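Local coordinates for protein putative NADP oxidoreductase BF3122 (Bacteroides fragilis, PDB 3D1L) that is a putative NADP-dependent oxidoreductase, probably binding its dinucleotide cofactor in an N-terminal Rossmann-type domain, at residues 65-75 and 91-101. Sequence-based numbering, arbitrary orientation.
Sequences VNPYAKLYIVS and GKREEALMVHT
The backbone carbonyl of Lys-70 takes the shortest bond between 65-75 and 91-101, from Leu-97 N to Lys-70 O at 2.7 Å, and Ala-96 CA adds a C-H...O contact to the same oxygen. From there strands 71-74 and 97-100 run parallel: Tyr-72 gives its N-H to Leu-97 O and takes one from Val-99 N, and Val-74 N closes on Val-99 O. Lys-70 also sends its own side chain across. Its chain bends at chi2 (65°), bringing NZ to Glu-95 O at 2.8 Å, with a long salt bridge to Glu-95 OE2. Within 91-101, Glu-95 OE1 pairs with Arg-93 NH2 in an ordinary salt bridge. Arg-93 NH1 meanwhile reaches back to Tyr-68 O (3.1 Å), approaching from above the carbonyl plane.

Beside this end of the strands a water bridges the loops, donating to Pro-67 O and Ala-69 O and accepting from Arg-93 N. The Tyr-72 ring lies close by, its OH bonded to Asn-66 O at 2.6 Å on a lone pair, in the carbonyl plane. Lys-92 crosses the hydroxyl end obliquely, CD 3.5 Å from Tyr-72 OH. Ala-96 CB meets the ring edge, and the selenomethionine Met-98 lies alongside, its CE 3.5 Å from Tyr-72 CB. On the sheet face of Leu-71, Leu-97 and Val-99, helix 146-157 packs over the side chains. At the far end Ser-75 OG and Thr-101 OG1 share a 2.9 Å hydrogen bond.

Joined through helix 78-89, these backbone-bonded strands form a Rossmann-type beta-alpha-beta unit, apolar on the Leu-71 face; Arg-93, Lys-70 and the water join the loops, while Tyr-72 OH holds the 65-75 loop in shape.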
loop_
_atom_site.group_PDB
_atom_site.type_symbol
_atom_site.label_atom_id
_atom_site.label_comp_id
_atom_site.label_asym_id
_atom_site.label_seq_id
_atom_site.Cartn_x
_atom_site.Cartn_y
_atom_site.Cartn_z
ATOM N N VAL B 65 29.805 20.517 17.032
ATOM C CA VAL B 65 28.630 21.102 16.350
ATOM C C VAL B 65 28.780 22.614 16.167
ATOM O O VAL B 65 29.107 23.321 17.125
ATOM C CB VAL B 65 27.308 20.790 17.084
ATOM C CG1 VAL B 65 26.179 21.765 16.680
ATOM C CG2 VAL B 65 26.858 19.350 16.779
ATOM N N ASN B 66 28.548 23.078 14.937
ATOM C CA ASN B 66 28.673 24.483 14.566
ATOM C C ASN B 66 27.734 25.329 15.417
ATOM O O ASN B 66 26.522 25.139 15.376
ATOM C CB ASN B 66 28.399 24.649 13.072
ATOM C CG ASN B 66 28.480 26.088 12.608
ATOM O OD1 ASN B 66 27.900 26.990 13.219
ATOM N ND2 ASN B 66 29.192 26.312 11.502
ATOM N N PRO B 67 28.306 26.228 16.245
ATOM C CA PRO B 67 27.527 27.048 17.179
ATOM C C PRO B 67 27.032 28.379 16.602
ATOM O O PRO B 67 26.506 29.211 17.365
ATOM C CB PRO B 67 28.534 27.325 18.292
ATOM C CG PRO B 67 29.829 27.436 17.561
ATOM C CD PRO B 67 29.758 26.464 16.391
ATOM N N TYR B 68 27.179 28.580 15.298
ATOM C CA TYR B 68 26.968 29.916 14.712
ATOM C C TYR B 68 25.698 30.041 13.851
ATOM O O TYR B 68 25.412 31.115 13.326
ATOM C CB TYR B 68 28.220 30.407 13.948
ATOM C CG TYR B 68 29.491 30.289 14.752
ATOM C CD1 TYR B 68 29.695 31.053 15.917
ATOM C CD2 TYR B 68 30.487 29.408 14.366
ATOM C CE1 TYR B 68 30.868 30.925 16.662
ATOM C CE2 TYR B 68 31.647 29.276 15.096
ATOM C CZ TYR B 68 31.841 30.032 16.240
ATOM O OH TYR B 68 33.027 29.865 16.948
ATOM N N ALA B 69 24.925 28.949 13.779
ATOM C CA ALA B 69 23.719 28.872 12.974
ATOM C C ALA B 69 22.515 29.510 13.667
ATOM O O ALA B 69 22.488 29.669 14.900
ATOM C CB ALA B 69 23.420 27.402 12.612
ATOM N N LYS B 70 21.510 29.819 12.860
ATOM C CA LYS B 70 20.273 30.450 13.297
ATOM C C LYS B 70 19.202 29.423 13.644
ATOM O O LYS B 70 18.351 29.651 14.511
ATOM C CB LYS B 70 19.791 31.397 12.175
ATOM C CG LYS B 70 18.399 31.974 12.316
ATOM C CD LYS B 70 18.219 32.906 13.491
ATOM C CE LYS B 70 16.708 33.061 13.742
ATOM N NZ LYS B 70 16.320 33.932 14.889
ATOM N N LEU B 71 19.245 28.277 12.976
ATOM C CA LEU B 71 18.237 27.260 13.173
ATOM C C LEU B 71 18.872 25.887 13.333
ATOM O O LEU B 71 19.676 25.462 12.499
ATOM C CB LEU B 71 17.227 27.264 12.009
ATOM C CG LEU B 71 16.089 26.235 12.100
ATOM C CD1 LEU B 71 15.167 26.582 13.268
ATOM C CD2 LEU B 71 15.280 26.172 10.794
ATOM N N TYR B 72 18.487 25.217 14.416
ATOM C CA TYR B 72 18.913 23.880 14.726
ATOM C C TYR B 72 17.699 22.952 14.687
ATOM O O TYR B 72 16.773 23.085 15.502
ATOM C CB TYR B 72 19.575 23.864 16.100
ATOM C CG TYR B 72 20.891 24.625 16.106
ATOM C CD1 TYR B 72 22.091 23.949 15.880
ATOM C CD2 TYR B 72 20.936 26.013 16.320
ATOM C CE1 TYR B 72 23.308 24.620 15.867
ATOM C CE2 TYR B 72 22.162 26.694 16.324
ATOM C CZ TYR B 72 23.330 25.981 16.087
ATOM O OH TYR B 72 24.536 26.587 16.067
ATOM N N ILE B 73 17.702 22.037 13.720
ATOM C CA ILE B 73 16.592 21.097 13.535
ATOM C C ILE B 73 16.960 19.761 14.147
ATOM O O ILE B 73 17.882 19.086 13.679
ATOM C CB ILE B 73 16.208 20.906 12.060
ATOM C CG1 ILE B 73 15.882 22.265 11.403
ATOM C CG2 ILE B 73 15.005 19.888 11.970
ATOM C CD1 ILE B 73 15.658 22.206 9.911
ATOM N N VAL B 74 16.260 19.412 15.219
ATOM C CA VAL B 74 16.608 18.259 16.018
ATOM C C VAL B 74 15.621 17.136 15.726
ATOM O O VAL B 74 14.413 17.273 15.922
ATOM C CB VAL B 74 16.685 18.628 17.525
ATOM C CG1 VAL B 74 17.136 17.457 18.359
ATOM C CG2 VAL B 74 17.604 19.874 17.734
ATOM N N SER B 75 16.165 16.044 15.190
ATOM C CA SER B 75 15.404 14.842 14.862
ATOM C C SER B 75 16.037 13.673 15.592
ATOM O O SER B 75 16.818 12.919 15.010
ATOM C CB SER B 75 15.466 14.571 13.357
ATOM O OG SER B 75 14.844 15.589 12.616
ATOM N N GLY B 91 26.556 27.394 24.270
ATOM C CA GLY B 91 27.392 28.226 23.371
ATOM C C GLY B 91 26.787 28.725 22.053
ATOM O O GLY B 91 27.525 29.113 21.119
ATOM N N LYS B 92 25.450 28.707 21.960
ATOM C CA LYS B 92 24.752 29.154 20.745
ATOM C C LYS B 92 24.417 30.628 20.834
ATOM O O LYS B 92 24.470 31.230 21.906
ATOM C CB LYS B 92 23.454 28.364 20.497
ATOM C CG LYS B 92 23.574 26.882 20.642
ATOM C CD LYS B 92 24.434 26.250 19.576
ATOM C CE LYS B 92 24.926 24.917 20.103
ATOM N NZ LYS B 92 25.088 23.952 19.032
ATOM N N ARG B 93 24.052 31.208 19.698
ATOM C CA ARG B 93 23.596 32.591 19.676
ATOM C C ARG B 93 22.281 32.680 20.439
ATOM O O ARG B 93 21.456 31.754 20.397
ATOM C CB ARG B 93 23.400 33.064 18.228
ATOM C CG ARG B 93 24.651 32.963 17.363
ATOM C CD ARG B 93 24.286 32.851 15.890
ATOM N NE ARG B 93 23.476 33.990 15.417
ATOM C CZ ARG B 93 22.868 34.038 14.234
ATOM N NH1 ARG B 93 22.992 33.029 13.374
ATOM N NH2 ARG B 93 22.167 35.112 13.883
ATOM N N GLU B 94 22.091 33.798 21.129
ATOM C CA GLU B 94 20.853 34.089 21.831
ATOM C C GLU B 94 19.623 33.937 20.916
ATOM O O GLU B 94 18.623 33.338 21.306
ATOM C CB GLU B 94 20.920 35.503 22.384
ATOM C CG GLU B 94 20.689 35.591 23.872
ATOM C CD GLU B 94 19.234 35.813 24.254
ATOM O OE1 GLU B 94 18.899 35.522 25.424
ATOM O OE2 GLU B 94 18.421 36.282 23.414
ATOM N N GLU B 95 19.711 34.447 19.691
ATOM C CA GLU B 95 18.580 34.366 18.737
ATOM C C GLU B 95 18.437 33.042 17.974
ATOM O O GLU B 95 17.524 32.912 17.167
ATOM C CB GLU B 95 18.670 35.503 17.716
ATOM C CG GLU B 95 19.824 35.316 16.753
ATOM C CD GLU B 95 19.980 36.468 15.782
ATOM O OE1 GLU B 95 20.958 37.221 15.947
ATOM O OE2 GLU B 95 19.127 36.603 14.861
ATOM N N ALA B 96 19.356 32.096 18.162
ATOM C CA ALA B 96 19.218 30.781 17.503
ATOM C C ALA B 96 17.902 30.120 17.901
ATOM O O ALA B 96 17.457 30.234 19.044
ATOM C CB ALA B 96 20.382 29.876 17.839
ATOM N N LEU B 97 17.266 29.457 16.948
ATOM C CA LEU B 97 16.015 28.770 17.219
ATOM C C LEU B 97 16.258 27.261 17.289
ATOM O O LEU B 97 16.813 26.685 16.340
ATOM C CB LEU B 97 15.010 29.183 16.125
ATOM C CG LEU B 97 13.523 28.852 16.042
ATOM C CD1 LEU B 97 12.864 28.766 17.400
ATOM C CD2 LEU B 97 12.765 29.868 15.143
HETATM N N MSE B 98 15.917 26.626 18.414
HETATM C CA MSE B 98 15.964 25.138 18.485
HETATM C C MSE B 98 14.582 24.571 18.313
HETATM O O MSE B 98 13.661 24.879 19.086
HETATM C CB MSE B 98 16.538 24.530 19.778
HETATM C CG MSE B 98 17.186 25.437 20.760
HETATM SE SE MSE B 98 18.657 26.450 20.061
HETATM C CE MSE B 98 19.680 24.943 19.425
ATOM N N VAL B 99 14.446 23.734 17.299
ATOM C CA VAL B 99 13.195 23.040 17.045
ATOM C C VAL B 99 13.409 21.535 17.003
ATOM O O VAL B 99 14.498 21.048 16.687
ATOM C CB VAL B 99 12.496 23.544 15.736
ATOM C CG1 VAL B 99 12.318 25.060 15.775
ATOM C CG2 VAL B 99 13.255 23.109 14.473
ATOM N N HIS B 100 12.371 20.792 17.360
ATOM C CA HIS B 100 12.379 19.367 17.088
ATOM C C HIS B 100 11.288 19.034 16.092
ATOM O O HIS B 100 10.460 19.880 15.772
ATOM C CB HIS B 100 12.298 18.544 18.359
ATOM C CG HIS B 100 11.000 18.656 19.075
ATOM N ND1 HIS B 100 9.848 18.036 18.626
ATOM C CD2 HIS B 100 10.665 19.290 20.224
ATOM C CE1 HIS B 100 8.865 18.277 19.477
ATOM N NE2 HIS B 100 9.331 19.038 20.450
ATOM N N THR B 101 11.319 17.813 15.584
ATOM C CA THR B 101 10.448 17.399 14.494
ATOM C C THR B 101 9.492 16.273 14.892
ATOM O O THR B 101 8.946 15.571 14.021
ATOM C CB THR B 101 11.288 16.921 13.327
ATOM O OG1 THR B 101 12.202 15.930 13.795
ATOM C CG2 THR B 101 12.101 18.071 12.751
HETATM O O HOH W 1 23.792 29.656 17.353
#